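Local atomic coordinates of short chain dehydrogenase/reductase (Acinetobacter baumannii, PDB entry 4IUY), a protein that probably catalyses NAD(P)(H)-dependent oxidation or reduction, as a Rossmann-fold member of the short-chain dehydrogenase/reductase family. Residues D24-S36 against A44-A58. Numbering follows the deposited sequence.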
ATOM      1  N   ASP D  24      11.218 -28.905   0.352  1.00 46.20           N
ATOM      2  CA  ASP D  24      12.404 -29.569   0.881  1.00 49.19           C
ATOM      3  C   ASP D  24      13.537 -28.625   1.296  1.00 46.70           C
ATOM      4  O   ASP D  24      13.978 -27.779   0.510  1.00 43.05           O
ATOM      5  CB  ASP D  24      12.922 -30.578  -0.148  1.00 60.11           C
ATOM      6  CG  ASP D  24      14.166 -31.293   0.318  1.00 60.87           C
ATOM      7  OD1 ASP D  24      14.088 -31.975   1.359  1.00 65.05           O
ATOM      8  OD2 ASP D  24      15.200 -31.213  -0.371  1.00 61.50           O
ATOM      9  N   VAL D  25      14.019 -28.795   2.529  1.00 50.70           N
ATOM     10  CA  VAL D  25      15.179 -28.042   3.004  1.00 43.10           C
ATOM     11  C   VAL D  25      16.230 -28.998   3.561  1.00 49.43           C
ATOM     12  O   VAL D  25      17.208 -28.569   4.191  1.00 46.78           O
ATOM     13  CB  VAL D  25      14.800 -26.973   4.067  1.00 42.33           C
ATOM     14  CG1 VAL D  25      13.823 -25.941   3.443  1.00 41.73           C
ATOM     15  CG2 VAL D  25      14.197 -27.598   5.300  1.00 41.22           C
ATOM     16  N   LYS D  26      16.058 -30.289   3.299  1.00 46.57           N
ATOM     17  CA  LYS D  26      17.035 -31.261   3.792  1.00 54.70           C
ATOM     18  C   LYS D  26      18.459 -30.945   3.321  1.00 46.10           C
ATOM     19  O   LYS D  26      18.676 -30.661   2.157  1.00 46.48           O
ATOM     20  CB  LYS D  26      16.669 -32.685   3.385  1.00 57.46           C
ATOM     21  CG  LYS D  26      17.496 -33.705   4.137  1.00 69.47           C
ATOM     22  CD  LYS D  26      17.017 -35.127   3.926  1.00 82.32           C
ATOM     23  CE  LYS D  26      17.820 -36.100   4.785  1.00 85.14           C
ATOM     24  NZ  LYS D  26      19.247 -36.197   4.334  1.00 90.42           N
ATOM     25  N   ASP D  27      19.393 -30.947   4.272  1.00 46.26           N
ATOM     26  CA  ASP D  27      20.833 -30.730   4.060  1.00 47.02           C
ATOM     27  C   ASP D  27      21.248 -29.295   3.744  1.00 52.57           C
ATOM     28  O   ASP D  27      22.431 -29.002   3.593  1.00 48.07           O
ATOM     29  CB  ASP D  27      21.389 -31.684   2.997  1.00 56.16           C
ATOM     30  CG  ASP D  27      21.219 -33.133   3.378  1.00 58.40           C
ATOM     31  OD1 ASP D  27      21.506 -33.491   4.545  1.00 57.25           O
ATOM     32  OD2 ASP D  27      20.768 -33.910   2.512  1.00 69.36           O
ATOM     33  N   LYS D  28      20.277 -28.401   3.628  1.00 46.06           N
ATOM     34  CA  LYS D  28      20.586 -26.985   3.448  1.00 49.72           C
ATOM     35  C   LYS D  28      21.232 -26.476   4.730  1.00 52.77           C
ATOM     36  O   LYS D  28      21.139 -27.116   5.789  1.00 47.19           O
ATOM     37  CB  LYS D  28      19.319 -26.175   3.141  1.00 43.15           C
ATOM     38  CG  LYS D  28      18.688 -26.454   1.781  1.00 52.86           C
ATOM     39  CD  LYS D  28      17.443 -25.573   1.553  1.00 61.38           C
ATOM     40  CE  LYS D  28      16.699 -25.888   0.249  1.00 63.37           C
ATOM     41  NZ  LYS D  28      17.504 -25.613  -0.997  1.00 63.98           N
ATOM     42  N   TYR D  29      21.924 -25.351   4.631  1.00 43.91           N
ATOM     43  CA  TYR D  29      22.387 -24.670   5.819  1.00 47.96           C
ATOM     44  C   TYR D  29      21.579 -23.396   6.013  1.00 50.46           C
ATOM     45  O   TYR D  29      21.510 -22.533   5.120  1.00 51.17           O
ATOM     46  CB  TYR D  29      23.899 -24.402   5.758  1.00 47.63           C
ATOM     47  CG  TYR D  29      24.763 -25.612   6.111  1.00 51.38           C
ATOM     48  CD1 TYR D  29      25.308 -25.748   7.387  1.00 51.10           C
ATOM     49  CD2 TYR D  29      25.067 -26.591   5.170  1.00 55.16           C
ATOM     50  CE1 TYR D  29      26.106 -26.831   7.727  1.00 52.14           C
ATOM     51  CE2 TYR D  29      25.887 -27.689   5.499  1.00 55.07           C
ATOM     52  CZ  TYR D  29      26.399 -27.803   6.789  1.00 60.31           C
ATOM     53  OH  TYR D  29      27.202 -28.884   7.162  1.00 64.95           O
ATOM     54  N   ILE D  30      20.928 -23.311   7.167  1.00 45.51           N
ATOM     55  CA  ILE D  30      20.113 -22.166   7.522  1.00 48.06           C
ATOM     56  C   ILE D  30      20.821 -21.278   8.553  1.00 46.65           C
ATOM     57  O   ILE D  30      21.146 -21.731   9.650  1.00 42.28           O
ATOM     58  CB  ILE D  30      18.778 -22.611   8.136  1.00 48.03           C
ATOM     59  CG1 ILE D  30      18.162 -23.769   7.338  1.00 41.93           C
ATOM     60  CG2 ILE D  30      17.819 -21.406   8.217  1.00 51.12           C
ATOM     61  CD1 ILE D  30      17.799 -23.425   5.895  1.00 39.94           C
ATOM     62  N   LEU D  31      21.074 -20.019   8.202  1.00 41.71           N
ATOM     63  CA  LEU D  31      21.678 -19.082   9.147  1.00 42.25           C
ATOM     64  C   LEU D  31      20.584 -18.258   9.822  1.00 42.69           C
ATOM     65  O   LEU D  31      19.794 -17.606   9.155  1.00 42.94           O
ATOM     66  CB  LEU D  31      22.693 -18.165   8.466  1.00 48.93           C
ATOM     67  CG  LEU D  31      23.333 -17.046   9.304  1.00 52.30           C
ATOM     68  CD1 LEU D  31      23.902 -17.580  10.618  1.00 52.73           C
ATOM     69  CD2 LEU D  31      24.460 -16.390   8.514  1.00 49.40           C
ATOM     70  N   ILE D  32      20.528 -18.328  11.142  1.00 39.64           N
ATOM     71  CA  ILE D  32      19.490 -17.673  11.921  1.00 45.25           C
ATOM     72  C   ILE D  32      20.108 -16.704  12.902  1.00 49.06           C
ATOM     73  O   ILE D  32      20.817 -17.129  13.811  1.00 46.10           O
ATOM     74  CB  ILE D  32      18.659 -18.706  12.704  1.00 41.63           C
ATOM     75  CG1 ILE D  32      18.110 -19.754  11.735  1.00 41.99           C
ATOM     76  CG2 ILE D  32      17.515 -18.029  13.489  1.00 41.04           C
ATOM     77  CD1 ILE D  32      17.529 -20.965  12.421  1.00 45.64           C
ATOM     78  N   THR D  33      19.867 -15.406  12.702  1.00 42.00           N
ATOM     79  CA  THR D  33      20.306 -14.406  13.672  1.00 45.87           C
ATOM     80  C   THR D  33      19.239 -14.237  14.752  1.00 46.54           C
ATOM     81  O   THR D  33      18.066 -14.552  14.545  1.00 49.40           O
ATOM     82  CB  THR D  33      20.552 -13.052  12.999  1.00 53.79           C
ATOM     83  OG1 THR D  33      19.294 -12.525  12.536  1.00 53.95           O
ATOM     84  CG2 THR D  33      21.521 -13.196  11.809  1.00 39.56           C
ATOM     85  N   GLY D  34      19.624 -13.665  15.882  1.00 52.69           N
ATOM     86  CA  GLY D  34      18.691 -13.499  16.976  1.00 49.81           C
ATOM     87  C   GLY D  34      18.165 -14.839  17.476  1.00 51.51           C
ATOM     88  O   GLY D  34      17.020 -14.939  17.896  1.00 53.50           O
ATOM     89  N   ALA D  35      19.004 -15.869  17.435  1.00 44.73           N
ATOM     90  CA  ALA D  35      18.563 -17.230  17.732  1.00 42.72           C
ATOM     91  C   ALA D  35      18.193 -17.464  19.194  1.00 47.15           C
ATOM     92  O   ALA D  35      17.554 -18.462  19.520  1.00 45.15           O
ATOM     93  CB  ALA D  35      19.608 -18.231  17.307  1.00 41.23           C
ATOM     94  N   SER D  36      18.558 -16.538  20.071  1.00 50.41           N
ATOM     95  CA  SER D  36      18.358 -16.788  21.489  1.00 48.17           C
ATOM     96  C   SER D  36      16.940 -16.514  21.988  1.00 52.90           C
ATOM     97  O   SER D  36      16.580 -16.986  23.064  1.00 43.85           O
ATOM     98  CB  SER D  36      19.370 -16.006  22.322  1.00 51.29           C
ATOM     99  OG  SER D  36      19.182 -14.619  22.136  1.00 59.50           O
ATOM    100  N   ALA D  44      14.954 -22.402  14.581  1.00 39.23           N
ATOM    101  CA  ALA D  44      16.043 -23.358  14.525  1.00 41.50           C
ATOM    102  C   ALA D  44      15.530 -24.780  14.564  1.00 40.58           C
ATOM    103  O   ALA D  44      15.931 -25.620  13.765  1.00 40.91           O
ATOM    104  CB  ALA D  44      17.023 -23.143  15.686  1.00 40.88           C
ATOM    105  N   GLU D  45      14.601 -25.019  15.476  1.00 40.81           N
ATOM    106  CA  GLU D  45      14.094 -26.358  15.669  1.00 41.86           C
ATOM    107  C   GLU D  45      13.254 -26.806  14.486  1.00 41.18           C
ATOM    108  O   GLU D  45      13.312 -27.966  14.087  1.00 46.98           O
ATOM    109  CB  GLU D  45      13.325 -26.417  16.969  1.00 42.07           C
ATOM    110  CG  GLU D  45      13.051 -27.790  17.444  1.00 71.75           C
ATOM    111  CD  GLU D  45      13.096 -27.881  18.931  1.00 71.68           C
ATOM    112  OE1 GLU D  45      13.466 -26.882  19.584  1.00 64.01           O
ATOM    113  OE2 GLU D  45      12.685 -28.933  19.448  1.00 85.00           O
ATOM    114  N   LEU D  46      12.499 -25.874  13.915  1.00 44.17           N
ATOM    115  CA  LEU D  46      11.702 -26.143  12.727  1.00 42.27           C
ATOM    116  C   LEU D  46      12.570 -26.631  11.549  1.00 50.45           C
ATOM    117  O   LEU D  46      12.279 -27.668  10.954  1.00 40.68           O
ATOM    118  CB  LEU D  46      10.910 -24.892  12.313  1.00 44.98           C
ATOM    119  CG  LEU D  46      10.280 -24.995  10.915  1.00 50.15           C
ATOM    120  CD1 LEU D  46       9.190 -26.056  10.913  1.00 46.02           C
ATOM    121  CD2 LEU D  46       9.730 -23.674  10.438  1.00 52.20           C
ATOM    122  N   PHE D  47      13.627 -25.896  11.200  1.00 44.68           N
ATOM    123  CA  PHE D  47      14.459 -26.315  10.065  1.00 43.93           C
ATOM    124  C   PHE D  47      15.244 -27.615  10.368  1.00 48.23           C
ATOM    125  O   PHE D  47      15.393 -28.468   9.496  1.00 41.82           O
ATOM    126  CB  PHE D  47      15.365 -25.169   9.578  1.00 47.02           C
ATOM    127  CG  PHE D  47      14.631 -24.150   8.716  1.00 45.57           C
ATOM    128  CD1 PHE D  47      14.529 -24.328   7.345  1.00 38.89           C
ATOM    129  CD2 PHE D  47      13.986 -23.062   9.290  1.00 39.50           C
ATOM    130  CE1 PHE D  47      13.837 -23.423   6.555  1.00 38.24           C
ATOM    131  CE2 PHE D  47      13.286 -22.149   8.506  1.00 40.93           C
ATOM    132  CZ  PHE D  47      13.204 -22.332   7.134  1.00 38.87           C
ATOM    133  N   ALA D  48      15.678 -27.789  11.611  1.00 41.65           N
ATOM    134  CA  ALA D  48      16.364 -29.024  12.012  1.00 46.19           C
ATOM    135  C   ALA D  48      15.426 -30.226  11.889  1.00 54.65           C
ATOM    136  O   ALA D  48      15.804 -31.260  11.363  1.00 44.23           O
ATOM    137  CB  ALA D  48      16.889 -28.910  13.447  1.00 43.25           C
ATOM    138  N   LYS D  49      14.185 -30.059  12.338  1.00 43.03           N
ATOM    139  CA  LYS D  49      13.187 -31.110  12.218  1.00 45.69           C
ATOM    140  C   LYS D  49      12.961 -31.471  10.749  1.00 47.42           C
ATOM    141  O   LYS D  49      12.732 -32.629  10.421  1.00 44.64           O
ATOM    142  CB  LYS D  49      11.897 -30.642  12.877  1.00 55.90           C
ATOM    143  CG  LYS D  49      10.938 -31.705  13.359  1.00 60.80           C
ATOM    144  CD  LYS D  49       9.597 -31.045  13.578  1.00 73.25           C
ATOM    145  CE  LYS D  49       9.785 -29.698  14.317  1.00 78.68           C
ATOM    146  NZ  LYS D  49       8.587 -28.807  14.254  1.00 82.49           N
ATOM    147  N   GLU D  50      13.076 -30.484   9.864  1.00 44.74           N
ATOM    148  CA  GLU D  50      12.927 -30.727   8.430  1.00 49.35           C
ATOM    149  C   GLU D  50      14.241 -31.209   7.771  1.00 56.83           C
ATOM    150  O   GLU D  50      14.363 -31.202   6.545  1.00 43.86           O
ATOM    151  CB  GLU D  50      12.382 -29.480   7.710  1.00 41.91           C
ATOM    152  CG  GLU D  50      10.956 -29.126   8.120  1.00 46.72           C
ATOM    153  CD  GLU D  50      10.010 -30.282   7.864  1.00 61.13           C
ATOM    154  OE1 GLU D  50      10.066 -30.844   6.751  1.00 65.95           O
ATOM    155  OE2 GLU D  50       9.260 -30.672   8.792  1.00 66.98           O
ATOM    156  N   GLY D  51      15.225 -31.589   8.595  1.00 46.97           N
ATOM    157  CA  GLY D  51      16.464 -32.186   8.105  1.00 46.64           C
ATOM    158  C   GLY D  51      17.513 -31.200   7.613  1.00 47.99           C
ATOM    159  O   GLY D  51      18.455 -31.586   6.947  1.00 51.84           O
ATOM    160  N   ALA D  52      17.352 -29.923   7.935  1.00 49.60           N
ATOM    161  CA  ALA D  52      18.308 -28.896   7.521  1.00 47.81           C
ATOM    162  C   ALA D  52      19.367 -28.669   8.600  1.00 51.74           C
ATOM    163  O   ALA D  52      19.092 -28.796   9.800  1.00 43.62           O
ATOM    164  CB  ALA D  52      17.579 -27.566   7.205  1.00 42.14           C
ATOM    165  N   ASN D  53      20.567 -28.306   8.161  1.00 48.03           N
ATOM    166  CA  ASN D  53      21.635 -27.944   9.076  1.00 44.58           C
ATOM    167  C   ASN D  53      21.492 -26.514   9.602  1.00 47.97           C
ATOM    168  O   ASN D  53      20.996 -25.640   8.917  1.00 42.76           O
ATOM    169  CB  ASN D  53      22.998 -28.151   8.404  1.00 45.74           C
ATOM    170  CG  ASN D  53      23.186 -29.573   7.919  1.00 46.89           C
ATOM    171  OD1 ASN D  53      23.209 -30.515   8.715  1.00 51.09           O
ATOM    172  ND2 ASN D  53      23.308 -29.741   6.612  1.00 48.67           N
ATOM    173  N   ILE D  54      21.974 -26.273  10.811  1.00 45.01           N
ATOM    174  CA  ILE D  54      21.635 -25.059  11.540  1.00 50.61           C
ATOM    175  C   ILE D  54      22.865 -24.224  11.907  1.00 53.80           C
ATOM    176  O   ILE D  54      23.813 -24.733  12.495  1.00 51.37           O
ATOM    177  CB  ILE D  54      20.870 -25.437  12.854  1.00 46.74           C
ATOM    178  CG1 ILE D  54      19.569 -26.157  12.513  1.00 46.89           C
ATOM    179  CG2 ILE D  54      20.564 -24.220  13.680  1.00 43.13           C
ATOM    180  CD1 ILE D  54      18.667 -25.323  11.609  1.00 41.40           C
ATOM    181  N   VAL D  55      22.857 -22.950  11.532  1.00 42.95           N
ATOM    182  CA  VAL D  55      23.837 -21.997  12.065  1.00 45.74           C
ATOM    183  C   VAL D  55      23.120 -20.924  12.888  1.00 50.96           C
ATOM    184  O   VAL D  55      22.318 -20.141  12.366  1.00 46.41           O
ATOM    185  CB  VAL D  55      24.663 -21.309  10.967  1.00 43.75           C
ATOM    186  CG1 VAL D  55      25.708 -20.385  11.621  1.00 46.91           C
ATOM    187  CG2 VAL D  55      25.344 -22.341  10.089  1.00 44.68           C
ATOM    188  N   ILE D  56      23.371 -20.900  14.183  1.00 55.04           N
ATOM    189  CA  ILE D  56      22.658 -19.962  15.037  1.00 47.64           C
ATOM    190  C   ILE D  56      23.612 -18.985  15.686  1.00 51.67           C
ATOM    191  O   ILE D  56      24.735 -19.345  16.079  1.00 53.74           O
ATOM    192  CB  ILE D  56      21.851 -20.688  16.117  1.00 48.88           C
ATOM    193  CG1 ILE D  56      22.656 -21.834  16.721  1.00 44.02           C
ATOM    194  CG2 ILE D  56      20.559 -21.243  15.523  1.00 45.42           C
ATOM    195  CD1 ILE D  56      21.951 -22.516  17.844  1.00 44.35           C
ATOM    196  N   CYS D  57      23.203 -17.725  15.750  1.00 49.66           N
ATOM    197  CA  CYS D  57      23.990 -16.785  16.532  1.00 55.84           C
ATOM    198  C   CYS D  57      23.178 -15.829  17.379  1.00 52.47           C
ATOM    199  O   CYS D  57      21.989 -15.618  17.137  1.00 55.55           O
ATOM    200  CB  CYS D  57      25.046 -16.069  15.678  1.00 63.27           C
ATOM    201  SG  CYS D  57      24.604 -15.595  14.048  1.00 63.19           S
ATOM    202  N   ALA D  58      23.828 -15.331  18.430  1.00 54.49           N
ATOM    203  CA  ALA D  58      23.241 -14.377  19.366  1.00 60.11           C
ATOM    204  C   ALA D  58      24.400 -13.699  20.106  1.00 61.35           C
ATOM    205  O   ALA D  58      25.550 -14.114  19.948  1.00 62.69           O
ATOM    206  CB  ALA D  58      22.321 -15.102  20.344  1.00 53.85           C
TER
HETATM  207  O   HOH W   1      12.817 -30.999   4.085  1.00 44.36           O
HETATM  208  O   HOH W   2      23.661 -32.432   5.654  1.00 53.34           O
HETATM  209  O   HOH W   3      20.071 -33.779   7.119  1.00 63.85           O
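Ile30 packs its CG1 against Phe47 CD1 (3.7 Å) and its CG2 over one face of that ring, tying strand 29-32 to helix 38-49. Val25 runs crosswise to the Phe47 side chain, its CG2 3.9 Å from Phe47 CD1, while Ile32 CD1 lies 3.5 Å from Ala44 CA. This side is dense and apolar, with Leu248 and Ala251 of helix 244-251 also against Phe47. Strand 53-58 runs parallel to strand 29-32, joined by a backbone ladder in which Ile30 and Ile32 each donate and accept; Ile32 N to Val55 O is 2.8 Å. On the other sheet face Leu31 CD1 touches Val55 CG1. With Asn53 CG anti to the carbonyl carbon (chi1 -57°), CB lies 3.5 Å from the Tyr29 ring centroid, a CH-pi contact; amide and ring planes are 34° apart. Asn53 ND2 bonds Asp27 O weakly, and OD1 accepts from Gln78 N. The solvent side is the exposed part of the type II turn Val25-Lys28, at Lys26 and Asp27: Asp27 N donates to O of Gly51 (2.9 Å), the C-prime residue of the Schellman motif ending helix 38-49, and waters link Asp27 OD1 to Asn53 ND2 and Gly51 O. Greasy side chains and a hydrogen-bonded backbone thus hold together the first Rossmann beta-alpha-beta unit, which in this family usually binds the dinucleotide.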